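Long-range contact in 2-keto-3-deoxygluconate kinase (Thermotoga maritima, PDB 2AFB), which probably phosphorylates 2-keto-3-deoxygluconate with ATP, as a sugar kinase of the pfkB (ribokinase) family: residues 266-277 against 308-319. Residues are numbered along the deposited sequence; the frame is centred on the assembly and turned at random.
Sequences VMVFENGQPHFS and SQKKAEFAAAAS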
loop_
_atom_site.group_PDB
_atom_site.type_symbol
_atom_site.label_atom_id
_atom_site.label_comp_id
_atom_site.label_asym_id
_atom_site.label_seq_id
_atom_site.Cartn_x
_atom_site.Cartn_y
_atom_site.Cartn_z
ATOM N N VAL A 266 18.049 -32.430 -0.112
ATOM C CA VAL A 266 17.863 -33.161 1.162
ATOM C C VAL A 266 18.304 -34.578 1.040
ATOM O O VAL A 266 18.549 -35.064 -0.077
ATOM C CB VAL A 266 16.386 -33.147 1.662
ATOM C CG1 VAL A 266 15.877 -31.697 1.737
ATOM C CG2 VAL A 266 15.455 -34.075 0.742
HETATM N N MSE A 267 18.468 -35.219 2.203
HETATM C CA MSE A 267 18.735 -36.619 2.244
HETATM C C MSE A 267 17.764 -37.283 3.182
HETATM O O MSE A 267 17.529 -36.793 4.273
HETATM C CB MSE A 267 20.146 -36.893 2.732
HETATM C CG MSE A 267 20.517 -38.369 2.688
HETATM SE SE MSE A 267 21.903 -38.831 4.063
HETATM C CE MSE A 267 20.883 -38.360 5.699
ATOM N N VAL A 268 17.259 -38.436 2.777
ATOM C CA VAL A 268 16.475 -39.266 3.672
ATOM C C VAL A 268 17.236 -40.535 3.846
ATOM O O VAL A 268 17.574 -41.195 2.874
ATOM C CB VAL A 268 15.063 -39.513 3.101
ATOM C CG1 VAL A 268 14.353 -40.653 3.807
ATOM C CG2 VAL A 268 14.255 -38.221 3.193
ATOM N N PHE A 269 17.493 -40.907 5.094
ATOM C CA PHE A 269 18.200 -42.176 5.389
ATOM C C PHE A 269 17.260 -43.127 6.114
ATOM O O PHE A 269 16.790 -42.821 7.198
ATOM C CB PHE A 269 19.432 -41.900 6.252
ATOM C CG PHE A 269 20.281 -43.122 6.560
ATOM C CD1 PHE A 269 20.018 -43.909 7.667
ATOM C CD2 PHE A 269 21.375 -43.436 5.765
ATOM C CE1 PHE A 269 20.840 -45.017 7.972
ATOM C CE2 PHE A 269 22.183 -44.527 6.034
ATOM C CZ PHE A 269 21.894 -45.343 7.130
ATOM N N GLU A 270 16.961 -44.258 5.495
ATOM C CA GLU A 270 16.157 -45.288 6.137
ATOM C C GLU A 270 16.498 -46.642 5.534
ATOM O O GLU A 270 17.113 -46.710 4.469
ATOM C CB GLU A 270 14.641 -44.958 6.144
ATOM C CG GLU A 270 14.015 -44.610 4.835
ATOM C CD GLU A 270 12.524 -44.114 4.932
ATOM O OE1 GLU A 270 12.117 -43.425 5.905
ATOM O OE2 GLU A 270 11.754 -44.403 3.988
ATOM N N ASN A 271 16.141 -47.696 6.258
ATOM C CA ASN A 271 16.518 -49.084 5.951
ATOM C C ASN A 271 17.993 -49.223 5.631
ATOM O O ASN A 271 18.364 -49.959 4.726
ATOM C CB ASN A 271 15.670 -49.664 4.803
ATOM C CG ASN A 271 14.158 -49.463 5.023
ATOM O OD1 ASN A 271 13.478 -48.774 4.241
ATOM N ND2 ASN A 271 13.642 -50.036 6.104
ATOM N N GLY A 272 18.820 -48.489 6.368
ATOM C CA GLY A 272 20.271 -48.552 6.229
ATOM C C GLY A 272 20.862 -47.825 5.049
ATOM O O GLY A 272 22.057 -47.986 4.769
ATOM N N GLN A 273 20.061 -46.991 4.378
ATOM C CA GLN A 273 20.476 -46.462 3.072
ATOM C C GLN A 273 20.147 -45.022 2.871
ATOM O O GLN A 273 19.031 -44.578 3.177
ATOM C CB GLN A 273 19.851 -47.258 1.928
ATOM C CG GLN A 273 20.207 -48.741 1.924
ATOM C CD GLN A 273 21.683 -49.006 1.615
ATOM O OE1 GLN A 273 22.303 -48.312 0.796
ATOM N NE2 GLN A 273 22.248 -50.023 2.267
ATOM N N PRO A 274 21.100 -44.280 2.301
ATOM C CA PRO A 274 20.821 -42.869 2.039
ATOM C C PRO A 274 20.134 -42.695 0.680
ATOM O O PRO A 274 20.314 -43.504 -0.209
ATOM C CB PRO A 274 22.211 -42.236 2.029
ATOM C CG PRO A 274 23.115 -43.345 1.451
ATOM C CD PRO A 274 22.436 -44.672 1.820
ATOM N N HIS A 275 19.349 -41.623 0.583
ATOM C CA HIS A 275 18.593 -41.248 -0.593
ATOM C C HIS A 275 18.683 -39.748 -0.741
ATOM O O HIS A 275 18.105 -39.042 0.072
ATOM C CB HIS A 275 17.130 -41.653 -0.393
ATOM C CG HIS A 275 16.958 -43.117 -0.253
ATOM N ND1 HIS A 275 16.935 -43.743 0.978
ATOM C CD2 HIS A 275 16.914 -44.104 -1.188
ATOM C CE1 HIS A 275 16.839 -45.051 0.793
ATOM N NE2 HIS A 275 16.821 -45.296 -0.509
ATOM N N PHE A 276 19.392 -39.274 -1.770
ATOM C CA PHE A 276 19.574 -37.851 -2.033
ATOM C C PHE A 276 18.594 -37.362 -3.083
ATOM O O PHE A 276 18.398 -38.030 -4.083
ATOM C CB PHE A 276 21.018 -37.556 -2.460
ATOM C CG PHE A 276 22.027 -37.915 -1.395
ATOM C CD1 PHE A 276 22.357 -37.007 -0.386
ATOM C CD2 PHE A 276 22.592 -39.186 -1.357
ATOM C CE1 PHE A 276 23.272 -37.360 0.616
ATOM C CE2 PHE A 276 23.485 -39.540 -0.350
ATOM C CZ PHE A 276 23.824 -38.633 0.625
ATOM N N SER A 277 17.937 -36.217 -2.804
ATOM C CA SER A 277 17.037 -35.589 -3.758
ATOM C C SER A 277 17.803 -34.881 -4.861
ATOM O O SER A 277 19.004 -34.713 -4.805
ATOM C CB SER A 277 16.170 -34.542 -3.065
ATOM O OG SER A 277 16.935 -33.415 -2.609
ATOM N N SER A 308 11.407 -44.592 -0.030
ATOM C CA SER A 308 12.426 -43.730 0.542
ATOM C C SER A 308 12.936 -42.686 -0.425
ATOM O O SER A 308 13.104 -41.533 -0.044
ATOM C CB SER A 308 13.594 -44.568 1.041
ATOM O OG SER A 308 13.170 -45.417 2.080
ATOM N N GLN A 309 13.140 -43.074 -1.678
ATOM C CA GLN A 309 13.566 -42.103 -2.679
ATOM C C GLN A 309 12.472 -41.053 -2.891
ATOM O O GLN A 309 12.754 -39.839 -2.914
ATOM C CB GLN A 309 13.984 -42.767 -4.005
ATOM C CG GLN A 309 14.773 -41.846 -4.939
ATOM C CD GLN A 309 16.091 -41.296 -4.309
ATOM O OE1 GLN A 309 16.867 -42.046 -3.731
ATOM N NE2 GLN A 309 16.316 -39.980 -4.431
ATOM N N LYS A 310 11.224 -41.499 -2.980
ATOM C CA LYS A 310 10.133 -40.564 -3.189
ATOM C C LYS A 310 9.958 -39.655 -2.009
ATOM O O LYS A 310 9.617 -38.485 -2.168
ATOM C CB LYS A 310 8.810 -41.267 -3.560
ATOM C CG LYS A 310 7.621 -40.315 -3.521
ATOM C CD LYS A 310 6.334 -40.948 -3.939
ATOM C CE LYS A 310 5.427 -39.970 -4.731
ATOM N NZ LYS A 310 4.557 -39.189 -3.919
ATOM N N LYS A 311 10.205 -40.150 -0.807
ATOM C CA LYS A 311 10.181 -39.273 0.355
ATOM C C LYS A 311 11.171 -38.118 0.219
ATOM O O LYS A 311 10.894 -37.010 0.657
ATOM C CB LYS A 311 10.577 -40.005 1.640
ATOM C CG LYS A 311 9.494 -40.769 2.277
ATOM C CD LYS A 311 9.946 -41.358 3.612
ATOM C CE LYS A 311 9.138 -42.612 3.920
ATOM N NZ LYS A 311 9.111 -42.855 5.365
ATOM N N ALA A 312 12.352 -38.413 -0.310
ATOM C CA ALA A 312 13.380 -37.400 -0.458
ATOM C C ALA A 312 12.994 -36.416 -1.542
ATOM O O ALA A 312 13.115 -35.220 -1.328
ATOM C CB ALA A 312 14.746 -38.012 -0.771
ATOM N N GLU A 313 12.519 -36.901 -2.683
ATOM C CA GLU A 313 12.224 -36.003 -3.798
ATOM C C GLU A 313 11.045 -35.106 -3.462
ATOM O O GLU A 313 11.103 -33.896 -3.708
ATOM C CB GLU A 313 11.923 -36.756 -5.102
ATOM C CG GLU A 313 13.049 -37.580 -5.671
ATOM C CD GLU A 313 14.349 -36.806 -5.998
ATOM O OE1 GLU A 313 14.395 -35.530 -6.014
ATOM O OE2 GLU A 313 15.343 -37.522 -6.269
ATOM N N PHE A 314 9.991 -35.699 -2.895
ATOM C CA PHE A 314 8.789 -34.971 -2.523
ATOM C C PHE A 314 9.126 -33.896 -1.480
ATOM O O PHE A 314 8.724 -32.731 -1.601
ATOM C CB PHE A 314 7.752 -35.927 -1.947
ATOM C CG PHE A 314 6.425 -35.288 -1.664
ATOM C CD1 PHE A 314 5.418 -35.283 -2.643
ATOM C CD2 PHE A 314 6.149 -34.756 -0.407
ATOM C CE1 PHE A 314 4.200 -34.708 -2.373
ATOM C CE2 PHE A 314 4.933 -34.176 -0.150
ATOM C CZ PHE A 314 3.954 -34.171 -1.123
ATOM N N ALA A 315 9.847 -34.280 -0.435
ATOM C CA ALA A 315 10.193 -33.300 0.605
ATOM C C ALA A 315 11.181 -32.217 0.140
ATOM O O ALA A 315 11.068 -31.076 0.544
ATOM C CB ALA A 315 10.714 -33.990 1.830
ATOM N N ALA A 316 12.170 -32.571 -0.664
ATOM C CA ALA A 316 13.009 -31.536 -1.328
ATOM C C ALA A 316 12.153 -30.584 -2.183
ATOM O O ALA A 316 12.262 -29.361 -2.078
ATOM C CB ALA A 316 14.106 -32.202 -2.185
ATOM N N ALA A 317 11.297 -31.138 -3.029
ATOM C CA ALA A 317 10.403 -30.315 -3.853
ATOM C C ALA A 317 9.561 -29.302 -3.042
ATOM O O ALA A 317 9.493 -28.104 -3.373
ATOM C CB ALA A 317 9.528 -31.192 -4.694
ATOM N N ALA A 318 8.953 -29.787 -1.990
ATOM C CA ALA A 318 8.064 -28.999 -1.116
ATOM C C ALA A 318 8.765 -27.880 -0.399
ATOM O O ALA A 318 8.255 -26.779 -0.331
ATOM C CB ALA A 318 7.370 -29.896 -0.084
ATOM N N SER A 319 9.929 -28.177 0.126
ATOM C CA SER A 319 10.700 -27.240 0.870
ATOM C C SER A 319 11.425 -26.259 -0.058
ATOM O O SER A 319 11.531 -25.106 0.276
ATOM C CB SER A 319 11.657 -27.956 1.861
ATOM O OG SER A 319 12.573 -28.806 1.198
HETATM O O HOH W 1 14.606 -47.756 1.915
HETATM O O HOH W 2 19.904 -41.218 -3.980
#
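Val-266 opens the contact by laying CG2 on the CB of Ala-316, 3.7 Å away, where the beta-hairpin at the edge of the large mixed sheet of this ribokinase-like fold meets helix 308-319. The helix runs nearly antiparallel to strand 266-270 (153°). Val-268 turns CG2 anti to its carbonyl carbon, which brings it within 3.8 Å of Ala-312 CA. Glu-270 comes last on this strand, crossing Lys-311 at about a right angle. Glu-270 OE1 takes NZ of Lys-311 on its syn lone pair in a 3.1 Å salt bridge, while its OE2 accepts from OG of Ser-308 at 2.6 Å on the anti lone pair. Thr-248 also binds OE1, and Ser-302 holds the same lysine nitrogen. Replacing Glu-270 by an alanine is likely to leave the Lys-311 ammonium without a carboxylate here and to take from Ser-308 OG the acceptor it donates to. In the type I' turn, a water donates to both Asn-271 OD1 and Ser-308 OG. His-275 then presents one ring face to CB of Ser-308, a CH-pi contact 3.5 Å from the centroid; its ND1 donates to Val-268 O. Phe-276 offers its carbonyl O to NE2 of Gln-309 (2.9 Å), which comes from above the carbonyl plane. At Ser-277 the fit is tight: CB lies just 3.2 Å from CB of Ala-316, and OG accepts from Val-266 N at 2.9 Å.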